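Local coordinates for protein profilin-2 (Mus musculus, PDB 2V8F) that binds actin and the proline-rich stretches of partners such as the formin mDia1, and so probably links these partners to actin filament assembly, at residues 101-113 and 127-140. Numbering follows the deposited sequence. Where two conformers were deposited one is given.
Sequences VAVGRAGRVLVFV and KAYSMAKYLRDSGF. With SO4 (sulfate ion), chain F; SO4 (sulfate ion), chain D.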
# COMPACT_ATOMS: atom_id res chain seq x y z
N VAL A 101 15.62 -8.34 -3.71
CA VAL A 101 15.53 -7.26 -2.75
C VAL A 101 16.48 -6.14 -3.16
O VAL A 101 17.62 -6.42 -3.51
CB VAL A 101 15.88 -7.80 -1.36
CG1 VAL A 101 16.10 -6.65 -0.35
CG2 VAL A 101 14.83 -8.75 -0.85
N ALA A 102 16.05 -4.88 -3.09
CA ALA A 102 16.94 -3.77 -3.25
C ALA A 102 16.90 -2.92 -1.97
O ALA A 102 15.84 -2.78 -1.34
CB ALA A 102 16.60 -2.92 -4.45
N VAL A 103 18.02 -2.35 -1.59
CA VAL A 103 18.18 -1.45 -0.49
C VAL A 103 18.81 -0.14 -0.96
O VAL A 103 19.79 -0.18 -1.68
CB VAL A 103 19.10 -2.09 0.58
CG1 VAL A 103 19.08 -1.20 1.85
CG2 VAL A 103 18.78 -3.54 0.91
N GLY A 104 18.23 0.97 -0.55
CA GLY A 104 18.73 2.29 -0.81
C GLY A 104 19.11 2.94 0.51
O GLY A 104 18.30 2.90 1.45
N ARG A 105 20.27 3.59 0.62
CA ARG A 105 20.72 4.20 1.84
C ARG A 105 20.64 5.72 1.74
O ARG A 105 21.37 6.32 0.92
CB ARG A 105 22.12 3.76 2.20
CG ARG A 105 22.66 4.30 3.49
CD ARG A 105 24.09 3.82 3.80
NE ARG A 105 24.97 4.41 2.77
CZ ARG A 105 25.49 5.62 2.85
NH1 ARG A 105 25.26 6.43 3.88
NH2 ARG A 105 26.26 6.05 1.86
N ALA A 106 19.79 6.34 2.53
CA ALA A 106 19.79 7.78 2.76
C ALA A 106 20.69 8.09 3.96
O ALA A 106 21.53 7.27 4.33
CB ALA A 106 18.37 8.26 2.90
N GLY A 107 20.59 9.28 4.53
CA GLY A 107 21.43 9.68 5.60
C GLY A 107 21.10 9.03 6.93
O GLY A 107 21.99 8.75 7.74
N ARG A 108 19.81 8.84 7.18
CA ARG A 108 19.27 8.33 8.42
C ARG A 108 18.57 6.98 8.32
O ARG A 108 18.45 6.23 9.27
CB ARG A 108 18.25 9.32 9.08
CG ARG A 108 18.89 10.69 9.34
CD ARG A 108 17.89 11.69 9.91
NE ARG A 108 17.37 11.39 11.20
CZ ARG A 108 16.55 12.21 11.87
NH1 ARG A 108 16.15 13.35 11.34
NH2 ARG A 108 16.15 11.82 13.05
N VAL A 109 18.08 6.68 7.13
CA VAL A 109 17.22 5.55 6.89
C VAL A 109 17.67 4.74 5.66
O VAL A 109 18.29 5.28 4.75
CB VAL A 109 15.72 5.92 6.73
CG1 VAL A 109 15.16 6.60 7.96
CG2 VAL A 109 15.45 6.78 5.51
N LEU A 110 17.25 3.50 5.64
CA LEU A 110 17.32 2.56 4.58
C LEU A 110 15.93 2.31 4.01
O LEU A 110 14.95 2.24 4.76
CB LEU A 110 17.81 1.19 5.05
CG LEU A 110 19.18 1.21 5.71
CD1 LEU A 110 19.48 -0.14 6.35
CD2 LEU A 110 20.30 1.60 4.73
N VAL A 111 15.87 2.22 2.69
CA VAL A 111 14.70 1.85 1.95
C VAL A 111 14.85 0.42 1.48
O VAL A 111 15.83 0.13 0.79
CB VAL A 111 14.51 2.77 0.75
CG1 VAL A 111 13.31 2.32 -0.08
CG2 VAL A 111 14.43 4.22 1.21
N PHE A 112 13.94 -0.47 1.84
CA PHE A 112 13.92 -1.85 1.39
C PHE A 112 12.70 -2.10 0.51
O PHE A 112 11.60 -1.71 0.87
CB PHE A 112 13.86 -2.81 2.59
CG PHE A 112 15.07 -2.96 3.44
CD1 PHE A 112 15.37 -2.06 4.45
CD2 PHE A 112 15.93 -4.01 3.24
CE1 PHE A 112 16.51 -2.26 5.21
CE2 PHE A 112 17.05 -4.22 3.99
CZ PHE A 112 17.37 -3.29 4.98
N VAL A 113 12.93 -2.80 -0.60
CA VAL A 113 11.84 -3.33 -1.42
C VAL A 113 12.14 -4.78 -1.73
O VAL A 113 13.28 -5.15 -2.00
CB VAL A 113 11.60 -2.47 -2.69
CG1 VAL A 113 11.17 -1.05 -2.36
CG2 VAL A 113 12.85 -2.47 -3.54
N LYS A 127 13.84 1.86 -8.01
CA LYS A 127 12.89 2.27 -6.97
C LYS A 127 13.56 2.64 -5.66
O LYS A 127 13.31 3.68 -5.08
CB LYS A 127 11.93 1.11 -6.74
CG LYS A 127 10.77 1.36 -5.81
CD LYS A 127 9.74 0.24 -5.83
CE LYS A 127 8.93 0.23 -7.12
NZ LYS A 127 7.91 1.33 -7.17
N ALA A 128 14.46 1.77 -5.20
CA ALA A 128 15.19 2.02 -3.97
C ALA A 128 16.10 3.25 -4.08
O ALA A 128 16.21 4.08 -3.17
CB ALA A 128 15.97 0.80 -3.49
N TYR A 129 16.81 3.32 -5.18
CA TYR A 129 17.67 4.46 -5.47
C TYR A 129 16.88 5.75 -5.39
O TYR A 129 17.35 6.71 -4.80
CB TYR A 129 18.34 4.29 -6.85
CG TYR A 129 18.96 5.59 -7.31
CD1 TYR A 129 20.23 5.95 -6.85
CD2 TYR A 129 18.32 6.47 -8.19
CE1 TYR A 129 20.83 7.13 -7.24
CE2 TYR A 129 18.90 7.64 -8.55
CZ TYR A 129 20.15 7.96 -8.08
OH TYR A 129 20.71 9.15 -8.49
N SER A 130 15.78 5.84 -6.14
CA SER A 130 15.08 7.12 -6.26
C SER A 130 14.49 7.53 -4.92
O SER A 130 14.56 8.72 -4.59
CB SER A 130 13.97 6.96 -7.31
OG SER A 130 14.55 6.79 -8.58
N MET A 131 13.99 6.57 -4.16
CA MET A 131 13.41 6.97 -2.89
C MET A 131 14.50 7.36 -1.89
O MET A 131 14.30 8.31 -1.13
CB MET A 131 12.56 5.81 -2.34
CG MET A 131 11.92 6.15 -0.99
SD MET A 131 10.71 7.45 -1.12
CE MET A 131 9.27 6.60 -1.77
N ALA A 132 15.62 6.64 -1.93
CA ALA A 132 16.70 7.02 -1.02
C ALA A 132 17.27 8.39 -1.35
O ALA A 132 17.60 9.17 -0.45
CB ALA A 132 17.79 5.96 -0.98
N LYS A 133 17.33 8.69 -2.63
CA LYS A 133 17.78 10.03 -3.06
C LYS A 133 16.82 11.13 -2.62
O LYS A 133 17.24 12.18 -2.12
CB LYS A 133 17.92 10.05 -4.57
CG LYS A 133 18.32 11.41 -5.13
CD LYS A 133 19.55 11.97 -4.48
CE LYS A 133 19.96 13.39 -4.83
NZ LYS A 133 21.00 13.81 -3.82
N TYR A 134 15.52 10.93 -2.82
CA TYR A 134 14.48 11.84 -2.34
C TYR A 134 14.65 12.11 -0.86
O TYR A 134 14.67 13.23 -0.34
CB TYR A 134 13.11 11.25 -2.66
CG TYR A 134 11.87 12.07 -2.36
CD1 TYR A 134 11.30 12.85 -3.37
CD2 TYR A 134 11.22 12.09 -1.14
CE1 TYR A 134 10.17 13.62 -3.16
CE2 TYR A 134 10.08 12.86 -0.93
CZ TYR A 134 9.54 13.63 -1.93
OH TYR A 134 8.42 14.40 -1.77
N LEU A 135 14.82 11.05 -0.09
CA LEU A 135 14.94 11.19 1.35
C LEU A 135 16.23 11.88 1.75
O LEU A 135 16.19 12.74 2.62
CB LEU A 135 14.78 9.82 2.03
CG LEU A 135 13.33 9.33 2.03
CD1 LEU A 135 13.37 7.86 2.39
CD2 LEU A 135 12.43 10.08 3.00
N ARG A 136 17.34 11.53 1.10
CA ARG A 136 18.59 12.23 1.41
C ARG A 136 18.40 13.72 1.24
O ARG A 136 18.85 14.55 2.04
CB ARG A 136 19.76 11.78 0.53
CG ARG A 136 20.42 10.49 0.89
CD ARG A 136 21.81 10.16 0.39
NE ARG A 136 21.85 10.05 -1.05
CZ ARG A 136 21.42 9.04 -1.79
NH1 ARG A 136 20.88 7.96 -1.25
NH2 ARG A 136 21.56 9.16 -3.11
N ASP A 137 17.79 14.14 0.13
CA ASP A 137 17.69 15.56 -0.18
C ASP A 137 16.75 16.26 0.77
O ASP A 137 16.80 17.49 0.93
CB ASP A 137 17.25 15.66 -1.64
CG ASP A 137 18.35 15.29 -2.62
OD1 ASP A 137 19.51 15.07 -2.26
OD2 ASP A 137 18.11 15.23 -3.85
N SER A 138 15.88 15.56 1.48
CA SER A 138 14.97 16.15 2.43
C SER A 138 15.57 16.16 3.83
O SER A 138 14.83 16.53 4.73
CB SER A 138 13.66 15.35 2.39
OG SER A 138 13.32 14.91 1.08
N GLY A 139 16.81 15.69 3.99
CA GLY A 139 17.49 15.63 5.27
C GLY A 139 17.43 14.32 6.00
O GLY A 139 17.86 14.27 7.16
N PHE A 140 16.93 13.26 5.37
CA PHE A 140 16.75 11.95 5.97
C PHE A 140 17.74 10.97 5.40
O PHE A 140 17.57 9.78 5.78
CB PHE A 140 15.30 11.43 5.80
CG PHE A 140 14.41 12.15 6.80
CD1 PHE A 140 13.83 13.35 6.49
CD2 PHE A 140 14.21 11.60 8.05
CE1 PHE A 140 13.04 14.00 7.42
CE2 PHE A 140 13.44 12.23 8.98
CZ PHE A 140 12.85 13.43 8.65
OXT PHE A 140 18.66 11.30 4.64
S SO4 F . 18.28 9.08 13.96
O1 SO4 F . 16.79 9.32 13.97
O2 SO4 F . 18.85 9.93 15.02
O3 SO4 F . 18.80 9.52 12.64
O4 SO4 F . 18.57 7.66 14.12
S SO4 D . 25.87 10.15 4.21
O1 SO4 D . 24.90 10.36 3.15
O2 SO4 D . 26.62 11.38 4.44
O3 SO4 D . 25.18 9.76 5.44
O4 SO4 D . 26.80 9.09 3.82
O HOH W 1 17.07 15.26 9.48
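The C-terminal carboxylate of Phe140 is gripped by the turn of a beta hairpin. Gly107 N donates to Phe140 OXT at 2.8 Å. Arg108 N donates to Phe140 O, also at 2.8 Å, from well above the carboxylate plane. Val109 N adds a weak bond to the same O. Arg108 CG lies anti to its carbonyl carbon (chi1 -57°), and the chain bends at chi3. This lays one guanidinium face against Phe140 CE2, 3.8 Å from NH1, with guanidinium and ring planes 4° apart. One water joins Arg108 NH1 to Gly139 O, while NE and NH2 hold a sulfate ion, probably from the crystallisation liquor. In one of its two conformers Arg136 NH1 makes a weak bond to Arg105 O, bent to 126°.

In this profilin fold, helix segment 127-137 packs on one face of the antiparallel sheet, running nearly along strands 101-105 and 109-113. It ends in a Schellman motif at Gly139, which turns Phe140 back to the hairpin. The Phe140 ring also meets Trp4 edge-to-face. Tyr134 OH hydrogen-bonds the backbone of the bound mDia1 peptide, and Leu135 and Phe140 pack against it.

Small residues let the axes of strand 101-105 and helix 127-137 come within 6.7 Å. Ala132 CB sits 3.6 Å from Gly104 C, and Ala128 CB rests on Ala102 CB. Val111 CG2 packs against Met131 CG and Leu135 CD1. Val109 CG2 meets the same Leu135 methyl at 3.9 Å.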